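Local coordinates for diaminopimelate decarboxylase (Aquifex aeolicus, PDB 2P3E), which probably catalyses the pyridoxal-phosphate-dependent decarboxylation of meso-diaminopimelate to L-lysine, the last step of lysine biosynthesis by the diaminopimelate pathway, at residues T293-L298 against I307-G312; Q133-L138 against E188-L193; N42-R47 against K74-L79. All blocks are in the same frame, centred on the assembly; numbering follows the deposited sequence.

Contact 1. Residues T293-L298 against I307-G312; sequences TQVQFL and IIVDAG
Val-295 faces Val-309 as an antiparallel non-hydrogen-bonded pair with CA atoms 4.3 Å apart, and the next pair, Phe-297 with Ile-308, is hydrogen-bonded but one residue out of step. The slip is a classic beta bulge: Ile-308 O accepts from Gln-296 N (2.7 Å) and also from Phe-297 N, while Ile-308 N returns a bond to Phe-297 O. Past Val-309 the chain leaves the strand, and Asp-310 takes over the pairing with its side chain. Its OD1 receives Thr-293 OG1 at 2.7 Å, nearly end-on to the C-O bond, and Gln-294 N at 2.9 Å from above the carboxylate plane. A chi1 of 61° sets CG between Asp-310's own N and C, a cramped rotamer that turns the carboxylate back to the edge of strand 293-298; OD2 bonds Thr-34. This is the hairpin of strands 289-301 and 304-309, part of the mixed beta sheet that accompanies the barrel in this decarboxylase family. Were the aspartate replaced by an alanine, the Thr-293 hydroxyl and the Gln-294 amide would probably lose their shared acceptor. Gln-296, bent at chi2, lays its amide almost parallel to the Asp-310 carboxylate, 10° between planes, and gives NE2 to Gln-294 O and OE1. On the opposite side of the sheet from Phe-297, Val-295 CG2 meets Ile-307 CG2 at 3.8 Å. Phe-297 and Ile-308 themselves pack against the second subunit.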
ATOM      1  N   THR B 293     -15.767 -10.070   2.435  1.00 12.69           N
ATOM      2  CA  THR B 293     -15.789  -9.062   3.475  1.00 13.60           C
ATOM      3  C   THR B 293     -17.151  -9.051   4.165  1.00 14.07           C
ATOM      4  O   THR B 293     -18.152  -9.357   3.545  1.00 14.28           O
ATOM      5  CB  THR B 293     -15.402  -7.652   2.907  1.00 13.57           C
ATOM      6  OG1 THR B 293     -15.380  -6.694   3.963  1.00 13.98           O
ATOM      7  CG2 THR B 293     -16.368  -7.177   1.804  1.00 13.60           C
ATOM      8  N   GLN B 294     -17.169  -8.704   5.449  1.00 15.08           N
ATOM      9  CA  GLN B 294     -18.418  -8.655   6.215  1.00 15.20           C
ATOM     10  C   GLN B 294     -18.874  -7.215   6.447  1.00 14.30           C
ATOM     11  O   GLN B 294     -18.081  -6.331   6.800  1.00 13.83           O
ATOM     12  CB  GLN B 294     -18.236  -9.389   7.547  1.00 15.52           C
ATOM     13  CG  GLN B 294     -19.511  -9.502   8.386  1.00 16.33           C
ATOM     14  CD  GLN B 294     -19.237 -10.077   9.749  1.00 17.64           C
ATOM     15  OE1 GLN B 294     -18.365  -9.596  10.484  1.00 18.95           O
ATOM     16  NE2 GLN B 294     -19.983 -11.108  10.103  1.00 17.55           N
ATOM     17  N   VAL B 295     -20.168  -6.988   6.235  1.00 14.33           N
ATOM     18  CA  VAL B 295     -20.807  -5.705   6.493  1.00 14.73           C
ATOM     19  C   VAL B 295     -20.839  -5.428   8.005  1.00 15.38           C
ATOM     20  O   VAL B 295     -21.299  -6.264   8.792  1.00 16.17           O
ATOM     21  CB  VAL B 295     -22.254  -5.650   5.901  1.00 14.93           C
ATOM     22  CG1 VAL B 295     -22.916  -4.302   6.249  1.00 13.73           C
ATOM     23  CG2 VAL B 295     -22.245  -5.887   4.377  1.00 13.47           C
ATOM     24  N   GLN B 296     -20.314  -4.266   8.395  1.00 16.48           N
ATOM     25  CA  GLN B 296     -20.233  -3.844   9.786  1.00 16.77           C
ATOM     26  C   GLN B 296     -21.342  -2.852  10.102  1.00 18.39           C
ATOM     27  O   GLN B 296     -22.054  -3.029  11.089  1.00 18.61           O
ATOM     28  CB  GLN B 296     -18.864  -3.226  10.085  1.00 17.37           C
ATOM     29  CG  GLN B 296     -17.685  -4.150   9.815  1.00 16.07           C
ATOM     30  CD  GLN B 296     -17.803  -5.490  10.519  1.00 18.46           C
ATOM     31  OE1 GLN B 296     -17.937  -5.554  11.745  1.00 18.71           O
ATOM     32  NE2 GLN B 296     -17.759  -6.573   9.747  1.00 17.52           N
ATOM     33  N   PHE B 297     -21.501  -1.826   9.258  1.00 18.82           N
ATOM     34  CA  PHE B 297     -22.519  -0.790   9.483  1.00 19.89           C
ATOM     35  C   PHE B 297     -23.174  -0.348   8.177  1.00 20.12           C
ATOM     36  O   PHE B 297     -22.540  -0.375   7.114  1.00 19.22           O
ATOM     37  CB  PHE B 297     -21.923   0.457  10.156  1.00 20.17           C
ATOM     38  CG  PHE B 297     -21.190   0.175  11.431  1.00 19.87           C
ATOM     39  CD1 PHE B 297     -21.879  -0.054  12.613  1.00 21.62           C
ATOM     40  CD2 PHE B 297     -19.803   0.133  11.443  1.00 20.21           C
ATOM     41  CE1 PHE B 297     -21.179  -0.331  13.806  1.00 22.58           C
ATOM     42  CE2 PHE B 297     -19.105  -0.132  12.624  1.00 21.87           C
ATOM     43  CZ  PHE B 297     -19.802  -0.360  13.807  1.00 20.76           C
ATOM     44  N   LEU B 298     -24.443   0.055   8.277  1.00 20.68           N
ATOM     45  CA  LEU B 298     -25.110   0.857   7.242  1.00 20.94           C
ATOM     46  C   LEU B 298     -25.288   2.261   7.786  1.00 21.81           C
ATOM     47  O   LEU B 298     -25.598   2.441   8.968  1.00 21.47           O
ATOM     48  CB  LEU B 298     -26.484   0.281   6.869  1.00 21.05           C
ATOM     49  CG  LEU B 298     -26.552  -1.193   6.448  1.00 21.42           C
ATOM     50  CD1 LEU B 298     -28.011  -1.612   6.257  1.00 22.22           C
ATOM     51  CD2 LEU B 298     -25.744  -1.478   5.169  1.00 21.99           C
ATOM     52  N   ILE B 307     -22.408   1.410   2.824  1.00 18.04           N
ATOM     53  CA  ILE B 307     -22.309   0.055   3.346  1.00 17.13           C
ATOM     54  C   ILE B 307     -20.855  -0.076   3.817  1.00 16.95           C
ATOM     55  O   ILE B 307     -19.930  -0.149   3.002  1.00 15.23           O
ATOM     56  CB  ILE B 307     -22.633  -0.991   2.258  1.00 17.74           C
ATOM     57  CG1 ILE B 307     -24.086  -0.811   1.755  1.00 17.79           C
ATOM     58  CG2 ILE B 307     -22.379  -2.416   2.758  1.00 18.63           C
ATOM     59  CD1 ILE B 307     -24.482  -1.735   0.610  1.00 17.51           C
ATOM     60  N   ILE B 308     -20.669  -0.080   5.136  1.00 15.83           N
ATOM     61  CA  ILE B 308     -19.322  -0.091   5.724  1.00 16.29           C
ATOM     62  C   ILE B 308     -18.931  -1.529   6.027  1.00 15.77           C
ATOM     63  O   ILE B 308     -19.652  -2.232   6.747  1.00 16.90           O
ATOM     64  CB  ILE B 308     -19.252   0.798   6.999  1.00 16.07           C
ATOM     65  CG1 ILE B 308     -19.678   2.235   6.652  1.00 16.61           C
ATOM     66  CG2 ILE B 308     -17.828   0.756   7.626  1.00 15.30           C
ATOM     67  CD1 ILE B 308     -20.027   3.129   7.858  1.00 18.58           C
ATOM     68  N   VAL B 309     -17.806  -1.965   5.458  1.00 15.14           N
ATOM     69  CA  VAL B 309     -17.354  -3.357   5.562  1.00 14.56           C
ATOM     70  C   VAL B 309     -16.011  -3.452   6.274  1.00 14.50           C
ATOM     71  O   VAL B 309     -15.415  -2.412   6.593  1.00 14.49           O
ATOM     72  CB  VAL B 309     -17.306  -4.055   4.154  1.00 14.50           C
ATOM     73  CG1 VAL B 309     -18.718  -4.119   3.546  1.00 14.13           C
ATOM     74  CG2 VAL B 309     -16.319  -3.337   3.195  1.00 14.00           C
ATOM     75  N   ASP B 310     -15.529  -4.678   6.511  1.00 14.21           N
ATOM     76  CA  ASP B 310     -14.289  -4.846   7.290  1.00 14.17           C
ATOM     77  C   ASP B 310     -13.019  -4.901   6.443  1.00 13.43           C
ATOM     78  O   ASP B 310     -11.909  -4.953   6.973  1.00 13.78           O
ATOM     79  CB  ASP B 310     -14.383  -6.018   8.299  1.00 14.34           C
ATOM     80  CG  ASP B 310     -14.615  -7.391   7.644  1.00 15.33           C
ATOM     81  OD1 ASP B 310     -14.640  -7.531   6.400  1.00 12.31           O
ATOM     82  OD2 ASP B 310     -14.765  -8.364   8.416  1.00 16.08           O
ATOM     83  N   ALA B 311     -13.183  -4.875   5.128  1.00 13.63           N
ATOM     84  CA  ALA B 311     -12.052  -4.840   4.206  1.00 13.93           C
ATOM     85  C   ALA B 311     -11.955  -3.469   3.603  1.00 14.60           C
ATOM     86  O   ALA B 311     -12.971  -2.853   3.244  1.00 15.44           O
ATOM     87  CB  ALA B 311     -12.198  -5.888   3.092  1.00 13.52           C
ATOM     88  N   GLY B 312     -10.736  -2.975   3.471  1.00 15.26           N
ATOM     89  CA  GLY B 312     -10.534  -1.647   2.894  1.00 15.51           C
ATOM     90  C   GLY B 312      -9.354  -1.582   1.952  1.00 16.37           C
ATOM     91  O   GLY B 312      -8.863  -2.613   1.443  1.00 15.21           O
TER

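Contact 2. Residues Q133-L138 against E188-L193; sequences QELDVL and EYASKL
Leu-135 of helix 132-145 packs against Tyr-189 and Ala-190 near the end of helix 183-191 and Leu-193 just past it. Its CB meets Leu-193 CD1 at 4.0 Å, and that same methyl also rests near Leu-135's carbonyl oxygen, so Leu-193 covers the root of the side chain. With chi1 at -67°, CG stands anti to the carbonyl carbon and the branch reaches over to the other helix. There CD1 comes up to the edge of the tyrosine ring, 4.0 Å from Tyr-189 CD2, while CD2 lies 4.0 Å from Ala-190 CB. Leucine and tyrosine run past one another in opposite directions, each directed at the other's helix. Both helices belong to the alpha/beta barrel that forms the pyridoxal-binding domain, where they flank the outside of parallel strand 149-156; Leu-135 and Ala-190 both touch Ile-151 of that strand. Farther from the strands the chemistry turns polar. Tyr-189 OH donates to Asp-136 OD1 at 2.7 Å, and OD1 accepts with its syn lone pair, on the side of OD2; the carboxylate sits at the hydroxyl end of the ring with OD1 in the ring plane. The two flat groups are turned 69° from each other. Tyr-189 CG is anti to its own N (chi1 -178°), which stretches the ring across the gap to the aspartate. Leu-193 CD1 packs 4.0 Å from the same OD1, bringing a methyl beside the bonded oxygen.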
ATOM      1  N   GLN B 133      23.865   1.536 -18.011  1.00 25.23           N
ATOM      2  CA  GLN B 133      24.627   1.445 -16.775  1.00 24.80           C
ATOM      3  C   GLN B 133      24.459   0.058 -16.134  1.00 23.86           C
ATOM      4  O   GLN B 133      25.429  -0.527 -15.634  1.00 23.40           O
ATOM      5  CB  GLN B 133      24.248   2.578 -15.819  1.00 24.99           C
ATOM      6  CG  GLN B 133      25.167   2.673 -14.621  1.00 26.53           C
ATOM      7  CD  GLN B 133      24.990   3.950 -13.832  1.00 28.12           C
ATOM      8  OE1 GLN B 133      23.949   4.611 -13.907  1.00 27.09           O
ATOM      9  NE2 GLN B 133      26.024   4.314 -13.071  1.00 28.08           N
ATOM     10  N   GLU B 134      23.237  -0.476 -16.202  1.00 22.68           N
ATOM     11  CA  GLU B 134      22.940  -1.839 -15.772  1.00 21.92           C
ATOM     12  C   GLU B 134      23.775  -2.875 -16.529  1.00 21.52           C
ATOM     13  O   GLU B 134      24.225  -3.836 -15.933  1.00 21.08           O
ATOM     14  CB  GLU B 134      21.433  -2.151 -15.884  1.00 21.71           C
ATOM     15  CG  GLU B 134      21.049  -3.576 -15.431  1.00 22.03           C
ATOM     16  CD  GLU B 134      19.584  -3.934 -15.681  1.00 22.12           C
ATOM     17  OE1 GLU B 134      18.766  -3.008 -15.885  1.00 21.30           O
ATOM     18  OE2 GLU B 134      19.255  -5.151 -15.697  1.00 21.05           O
ATOM     19  N   LEU B 135      23.966  -2.684 -17.835  1.00 20.91           N
ATOM     20  CA  LEU B 135      24.896  -3.529 -18.601  1.00 20.78           C
ATOM     21  C   LEU B 135      26.311  -3.569 -17.970  1.00 20.67           C
ATOM     22  O   LEU B 135      26.868  -4.638 -17.775  1.00 20.69           O
ATOM     23  CB  LEU B 135      24.967  -3.077 -20.068  1.00 20.30           C
ATOM     24  CG  LEU B 135      23.708  -3.252 -20.944  1.00 19.36           C
ATOM     25  CD1 LEU B 135      23.850  -2.494 -22.264  1.00 20.32           C
ATOM     26  CD2 LEU B 135      23.452  -4.707 -21.205  1.00 19.25           C
ATOM     27  N   ASP B 136      26.852  -2.395 -17.653  1.00 21.25           N
ATOM     28  CA  ASP B 136      28.181  -2.234 -17.055  1.00 21.85           C
ATOM     29  C   ASP B 136      28.258  -2.890 -15.674  1.00 22.31           C
ATOM     30  O   ASP B 136      29.220  -3.618 -15.360  1.00 21.82           O
ATOM     31  CB  ASP B 136      28.502  -0.740 -16.932  1.00 22.12           C
ATOM     32  CG  ASP B 136      28.777  -0.088 -18.267  1.00 23.27           C
ATOM     33  OD1 ASP B 136      29.260  -0.780 -19.176  1.00 24.71           O
ATOM     34  OD2 ASP B 136      28.514   1.126 -18.412  1.00 25.59           O
ATOM     35  N   VAL B 137      27.226  -2.634 -14.866  1.00 21.81           N
ATOM     36  CA  VAL B 137      27.095  -3.209 -13.523  1.00 21.99           C
ATOM     37  C   VAL B 137      27.006  -4.726 -13.554  1.00 21.93           C
ATOM     38  O   VAL B 137      27.761  -5.404 -12.840  1.00 21.50           O
ATOM     39  CB  VAL B 137      25.885  -2.607 -12.751  1.00 22.17           C
ATOM     40  CG1 VAL B 137      25.654  -3.361 -11.433  1.00 22.81           C
ATOM     41  CG2 VAL B 137      26.096  -1.124 -12.498  1.00 22.40           C
ATOM     42  N   LEU B 138      26.093  -5.266 -14.375  1.00 21.48           N
ATOM     43  CA  LEU B 138      25.976  -6.711 -14.558  1.00 21.92           C
ATOM     44  C   LEU B 138      27.277  -7.339 -15.041  1.00 21.98           C
ATOM     45  O   LEU B 138      27.654  -8.433 -14.604  1.00 21.44           O
ATOM     46  CB  LEU B 138      24.886  -7.050 -15.581  1.00 22.42           C
ATOM     47  CG  LEU B 138      23.484  -7.457 -15.165  1.00 24.53           C
ATOM     48  CD1 LEU B 138      22.738  -7.849 -16.443  1.00 23.66           C
ATOM     49  CD2 LEU B 138      23.480  -8.606 -14.156  1.00 24.10           C
ATOM     50  N   GLU B 188      25.084  -3.510 -29.676  1.00 25.28           N
ATOM     51  CA  GLU B 188      26.476  -3.309 -30.092  1.00 26.62           C
ATOM     52  C   GLU B 188      27.389  -3.028 -28.901  1.00 26.50           C
ATOM     53  O   GLU B 188      28.462  -3.611 -28.794  1.00 27.14           O
ATOM     54  CB  GLU B 188      26.578  -2.199 -31.144  1.00 26.72           C
ATOM     55  CG  GLU B 188      26.020  -2.603 -32.531  1.00 29.81           C
ATOM     56  CD  GLU B 188      26.802  -3.745 -33.194  1.00 33.69           C
ATOM     57  OE1 GLU B 188      27.939  -4.038 -32.740  1.00 33.55           O
ATOM     58  OE2 GLU B 188      26.275  -4.349 -34.175  1.00 35.88           O
ATOM     59  N   TYR B 189      26.932  -2.168 -27.996  1.00 27.00           N
ATOM     60  CA  TYR B 189      27.654  -1.852 -26.779  1.00 27.54           C
ATOM     61  C   TYR B 189      27.841  -3.098 -25.906  1.00 27.56           C
ATOM     62  O   TYR B 189      28.958  -3.390 -25.450  1.00 27.39           O
ATOM     63  CB  TYR B 189      26.947  -0.734 -26.002  1.00 28.07           C
ATOM     64  CG  TYR B 189      27.688  -0.334 -24.742  1.00 30.40           C
ATOM     65  CD1 TYR B 189      28.745   0.581 -24.795  1.00 31.46           C
ATOM     66  CD2 TYR B 189      27.354  -0.890 -23.495  1.00 30.63           C
ATOM     67  CE1 TYR B 189      29.439   0.939 -23.648  1.00 31.34           C
ATOM     68  CE2 TYR B 189      28.035  -0.535 -22.345  1.00 31.01           C
ATOM     69  CZ  TYR B 189      29.088   0.375 -22.432  1.00 32.62           C
ATOM     70  OH  TYR B 189      29.788   0.735 -21.303  1.00 33.05           O
ATOM     71  N   ALA B 190      26.753  -3.845 -25.704  1.00 26.74           N
ATOM     72  CA  ALA B 190      26.782  -5.053 -24.890  1.00 26.09           C
ATOM     73  C   ALA B 190      27.671  -6.166 -25.457  1.00 25.96           C
ATOM     74  O   ALA B 190      28.187  -6.988 -24.703  1.00 25.43           O
ATOM     75  CB  ALA B 190      25.350  -5.573 -24.653  1.00 25.53           C
ATOM     76  N   SER B 191      27.843  -6.206 -26.779  1.00 26.16           N
ATOM     77  CA  SER B 191      28.688  -7.236 -27.405  1.00 26.79           C
ATOM     78  C   SER B 191      30.165  -7.099 -27.016  1.00 27.09           C
ATOM     79  O   SER B 191      30.937  -8.070 -27.120  1.00 26.86           O
ATOM     80  CB  SER B 191      28.559  -7.205 -28.933  1.00 26.60           C
ATOM     81  OG  SER B 191      29.273  -6.097 -29.448  1.00 29.21           O
ATOM     82  N   LYS B 192      30.546  -5.899 -26.574  1.00 27.21           N
ATOM     83  CA  LYS B 192      31.927  -5.613 -26.208  1.00 28.23           C
ATOM     84  C   LYS B 192      32.205  -5.878 -24.720  1.00 28.01           C
ATOM     85  O   LYS B 192      33.339  -5.739 -24.265  1.00 28.07           O
ATOM     86  CB  LYS B 192      32.296  -4.170 -26.592  1.00 28.82           C
ATOM     87  CG  LYS B 192      32.297  -3.939 -28.108  1.00 31.05           C
ATOM     88  CD  LYS B 192      32.941  -2.629 -28.474  1.00 35.53           C
ATOM     89  CE  LYS B 192      31.945  -1.493 -28.571  1.00 37.81           C
ATOM     90  NZ  LYS B 192      31.258  -1.478 -29.896  1.00 39.55           N
ATOM     91  N   LEU B 193      31.173  -6.271 -23.972  1.00 27.05           N
ATOM     92  CA  LEU B 193      31.327  -6.598 -22.549  1.00 26.67           C
ATOM     93  C   LEU B 193      31.551  -8.092 -22.350  1.00 26.11           C
ATOM     94  O   LEU B 193      30.649  -8.902 -22.549  1.00 26.21           O
ATOM     95  CB  LEU B 193      30.133  -6.082 -21.746  1.00 26.40           C
ATOM     96  CG  LEU B 193      29.955  -4.564 -21.809  1.00 27.25           C
ATOM     97  CD1 LEU B 193      28.612  -4.122 -21.227  1.00 28.14           C
ATOM     98  CD2 LEU B 193      31.124  -3.842 -21.113  1.00 28.77           C
TER

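Contact 3. Residues N42-R47 against K74-L79; sequences NFIKER and KLLGEL
Ile-44 and Leu-76 meet at about a right angle, methyl against methyl, with Ile-44 CG2 3.6 Å from Leu-76 CD2. The isoleucine's chi1 of -65° places CG2 anti to the backbone N and CG1 anti to the carbonyl carbon, and the two branches take different partners: CG2 goes to Leu-76, whereas CD1, at the end of the other branch, lies 4.2 Å from Leu-75 CD2. Lys-45 also crosses its neighbours nearly perpendicularly. Its extended chain passes Leu-79 first, whose CD1 sits 3.8 Å from both CA and CG of the lysine, and then Leu-75, where CE comes to 4.1 Å from CD1. The amine travels on to a long, weak ion pair with Glu-397, so the lysine serves here through its methylenes. Helices 41-54 and 70-78 are parts of the alpha/beta-barrel domain that binds the cofactor; the axes of segments 42-47 and 74-78 come within 10.2 Å and cross at -39°. Ile-284 of the short helix 282-285 touches both Ile-44 and Leu-76. That helix follows Gly-281, a residue inferred to bind pyridoxal phosphate, and Gly-281 itself lies about 8 Å from the side chain of Leu-76. Farther along helix 41-54, Phe-48 packs on Leu-76 and Leu-79.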
ATOM      1  N   ASN B  42      -8.316 -24.815  -9.460  1.00 16.65           N
ATOM      2  CA  ASN B  42      -8.540 -25.273 -10.828  1.00 17.26           C
ATOM      3  C   ASN B  42      -8.617 -24.139 -11.832  1.00 16.99           C
ATOM      4  O   ASN B  42      -8.263 -24.328 -12.996  1.00 16.42           O
ATOM      5  CB  ASN B  42      -9.761 -26.196 -10.934  1.00 17.97           C
ATOM      6  CG  ASN B  42      -9.444 -27.605 -10.488  1.00 19.46           C
ATOM      7  OD1 ASN B  42      -8.596 -28.274 -11.083  1.00 21.64           O
ATOM      8  ND2 ASN B  42     -10.083 -28.048  -9.397  1.00 21.78           N
ATOM      9  N   PHE B  43      -9.083 -22.968 -11.393  1.00 16.16           N
ATOM     10  CA  PHE B  43      -9.020 -21.783 -12.262  1.00 15.97           C
ATOM     11  C   PHE B  43      -7.582 -21.436 -12.633  1.00 15.41           C
ATOM     12  O   PHE B  43      -7.280 -21.209 -13.818  1.00 15.41           O
ATOM     13  CB  PHE B  43      -9.717 -20.563 -11.641  1.00 15.76           C
ATOM     14  CG  PHE B  43      -9.821 -19.373 -12.577  1.00 17.67           C
ATOM     15  CD1 PHE B  43     -10.926 -19.225 -13.418  1.00 18.35           C
ATOM     16  CD2 PHE B  43      -8.805 -18.413 -12.635  1.00 18.66           C
ATOM     17  CE1 PHE B  43     -11.026 -18.138 -14.284  1.00 18.99           C
ATOM     18  CE2 PHE B  43      -8.907 -17.305 -13.489  1.00 17.55           C
ATOM     19  CZ  PHE B  43     -10.026 -17.176 -14.317  1.00 17.49           C
ATOM     20  N   ILE B  44      -6.704 -21.373 -11.628  1.00 15.14           N
ATOM     21  CA  ILE B  44      -5.288 -21.054 -11.845  1.00 15.15           C
ATOM     22  C   ILE B  44      -4.655 -22.040 -12.836  1.00 16.17           C
ATOM     23  O   ILE B  44      -4.015 -21.624 -13.818  1.00 15.57           O
ATOM     24  CB  ILE B  44      -4.491 -21.025 -10.518  1.00 15.14           C
ATOM     25  CG1 ILE B  44      -4.987 -19.888  -9.604  1.00 15.28           C
ATOM     26  CG2 ILE B  44      -3.002 -20.831 -10.785  1.00 14.06           C
ATOM     27  CD1 ILE B  44      -4.519 -20.000  -8.155  1.00 15.22           C
ATOM     28  N   LYS B  45      -4.829 -23.340 -12.566  1.00 16.11           N
ATOM     29  CA  LYS B  45      -4.268 -24.407 -13.401  1.00 17.45           C
ATOM     30  C   LYS B  45      -4.763 -24.302 -14.840  1.00 17.29           C
ATOM     31  O   LYS B  45      -3.974 -24.453 -15.773  1.00 17.99           O
ATOM     32  CB  LYS B  45      -4.591 -25.810 -12.831  1.00 17.42           C
ATOM     33  CG  LYS B  45      -3.939 -26.149 -11.482  0.70 18.71           C
ATOM     34  CD  LYS B  45      -4.571 -27.414 -10.857  0.70 21.19           C
ATOM     35  CE  LYS B  45      -3.830 -27.870  -9.598  1.00 25.29           C
ATOM     36  NZ  LYS B  45      -4.285 -29.243  -9.192  1.00 27.90           N
ATOM     37  N   GLU B  46      -6.058 -24.049 -15.013  1.00 17.68           N
ATOM     38  CA  GLU B  46      -6.675 -23.986 -16.342  1.00 18.56           C
ATOM     39  C   GLU B  46      -6.275 -22.746 -17.147  1.00 18.33           C
ATOM     40  O   GLU B  46      -6.127 -22.832 -18.370  1.00 16.84           O
ATOM     41  CB  GLU B  46      -8.199 -24.079 -16.265  1.00 19.19           C
ATOM     42  CG  GLU B  46      -8.679 -25.489 -15.945  0.90 22.30           C
ATOM     43  CD  GLU B  46     -10.102 -25.537 -15.429  0.50 24.16           C
ATOM     44  OE1 GLU B  46     -10.869 -24.576 -15.645  0.30 22.82           O
ATOM     45  OE2 GLU B  46     -10.447 -26.563 -14.802  1.00 27.26           O
ATOM     46  N   ARG B  47      -6.107 -21.604 -16.472  1.00 17.57           N
ATOM     47  CA  ARG B  47      -5.546 -20.418 -17.149  1.00 17.99           C
ATOM     48  C   ARG B  47      -4.121 -20.663 -17.634  1.00 17.53           C
ATOM     49  O   ARG B  47      -3.760 -20.254 -18.749  1.00 17.24           O
ATOM     50  CB  ARG B  47      -5.571 -19.171 -16.247  1.00 17.80           C
ATOM     51  CG  ARG B  47      -6.966 -18.776 -15.774  1.00 21.39           C
ATOM     52  CD  ARG B  47      -7.894 -18.366 -16.907  1.00 26.30           C
ATOM     53  NE  ARG B  47      -7.528 -17.031 -17.375  1.00 29.53           N
ATOM     54  CZ  ARG B  47      -8.342 -16.194 -18.014  0.80 30.92           C
ATOM     55  NH1 ARG B  47      -9.605 -16.547 -18.292  1.00 30.86           N
ATOM     56  NH2 ARG B  47      -7.883 -14.999 -18.379  1.00 30.12           N
ATOM     57  N   LYS B  74       4.074 -22.253  -6.141  1.00 17.17           N
ATOM     58  CA  LYS B  74       4.417 -23.693  -6.223  1.00 17.96           C
ATOM     59  C   LYS B  74       3.476 -24.450  -7.141  1.00 17.84           C
ATOM     60  O   LYS B  74       3.922 -25.273  -7.949  1.00 19.09           O
ATOM     61  CB  LYS B  74       4.473 -24.350  -4.834  1.00 17.95           C
ATOM     62  CG  LYS B  74       4.929 -25.837  -4.901  1.00 19.76           C
ATOM     63  CD  LYS B  74       5.316 -26.339  -3.534  1.00 23.17           C
ATOM     64  CE  LYS B  74       6.219 -27.564  -3.640  1.00 27.86           C
ATOM     65  NZ  LYS B  74       7.652 -27.137  -3.929  1.00 32.05           N
ATOM     66  N   LEU B  75       2.188 -24.159  -7.026  1.00 17.84           N
ATOM     67  CA  LEU B  75       1.150 -24.722  -7.877  1.00 18.77           C
ATOM     68  C   LEU B  75       1.464 -24.587  -9.384  1.00 18.35           C
ATOM     69  O   LEU B  75       1.345 -25.553 -10.163  1.00 17.42           O
ATOM     70  CB  LEU B  75      -0.183 -24.040  -7.529  1.00 19.16           C
ATOM     71  CG  LEU B  75      -1.521 -24.741  -7.725  1.00 21.75           C
ATOM     72  CD1 LEU B  75      -1.676 -25.879  -6.710  1.00 24.59           C
ATOM     73  CD2 LEU B  75      -2.689 -23.778  -7.579  1.00 21.09           C
ATOM     74  N   LEU B  76       1.858 -23.381  -9.790  1.00 17.50           N
ATOM     75  CA  LEU B  76       2.252 -23.094 -11.174  1.00 17.06           C
ATOM     76  C   LEU B  76       3.579 -23.747 -11.529  1.00 17.42           C
ATOM     77  O   LEU B  76       3.716 -24.335 -12.607  1.00 17.25           O
ATOM     78  CB  LEU B  76       2.319 -21.566 -11.403  1.00 17.22           C
ATOM     79  CG  LEU B  76       0.935 -20.897 -11.315  1.00 16.30           C
ATOM     80  CD1 LEU B  76       1.055 -19.389 -11.055  1.00 17.85           C
ATOM     81  CD2 LEU B  76       0.125 -21.170 -12.574  1.00 14.65           C
ATOM     82  N   GLY B  77       4.550 -23.660 -10.626  1.00 17.41           N
ATOM     83  CA  GLY B  77       5.852 -24.314 -10.815  1.00 18.86           C
ATOM     84  C   GLY B  77       5.733 -25.810 -11.093  1.00 19.21           C
ATOM     85  O   GLY B  77       6.491 -26.360 -11.892  1.00 19.19           O
ATOM     86  N   GLU B  78       4.772 -26.457 -10.443  1.00 19.45           N
ATOM     87  CA  GLU B  78       4.536 -27.907 -10.628  1.00 20.47           C
ATOM     88  C   GLU B  78       3.942 -28.217 -12.003  1.00 20.17           C
ATOM     89  O   GLU B  78       4.066 -29.347 -12.506  1.00 20.06           O
ATOM     90  CB  GLU B  78       3.637 -28.462  -9.516  1.00 20.51           C
ATOM     91  CG  GLU B  78       4.289 -28.505  -8.123  1.00 24.85           C
ATOM     92  CD  GLU B  78       5.117 -29.780  -7.889  1.00 31.40           C
ATOM     93  OE1 GLU B  78       5.312 -30.550  -8.861  1.00 32.85           O
ATOM     94  OE2 GLU B  78       5.583 -30.006  -6.737  1.00 33.58           O
ATOM     95  N   LEU B  79       3.317 -27.210 -12.613  1.00 19.26           N
ATOM     96  CA  LEU B  79       2.807 -27.335 -13.975  1.00 19.05           C
ATOM     97  C   LEU B  79       3.836 -27.040 -15.066  1.00 18.07           C
ATOM     98  O   LEU B  79       3.538 -27.182 -16.255  1.00 18.21           O
ATOM     99  CB  LEU B  79       1.558 -26.478 -14.177  1.00 19.12           C
ATOM    100  CG  LEU B  79       0.381 -26.777 -13.252  1.00 20.07           C
ATOM    101  CD1 LEU B  79      -0.713 -25.718 -13.425  1.00 19.13           C
ATOM    102  CD2 LEU B  79      -0.175 -28.191 -13.463  1.00 21.45           C
TER

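Contact 1 belongs to the mixed beta sheet, whereas contacts 2 and 3 join helices of the barrel domain and share no element with each other. Contact 1 is the buried one, and its chemistry is mainly backbone hydrogen bonding extended by a carboxylate. The other two are partly buried: contact 2 mixes leucine packing with a single tyrosine-aspartate bond, and contact 3 relies on aliphatic contacts alone. Contacts 1 and 2 lie on opposite sides of the chain's centre, about 53 Å apart between the centres of the two contacts, yet both reach the dimer interface, where Leu-298 N bonds Gln-133 OE1 of the second subunit. Contact 3 lies nearer the chain's centre, untouched by the other subunit.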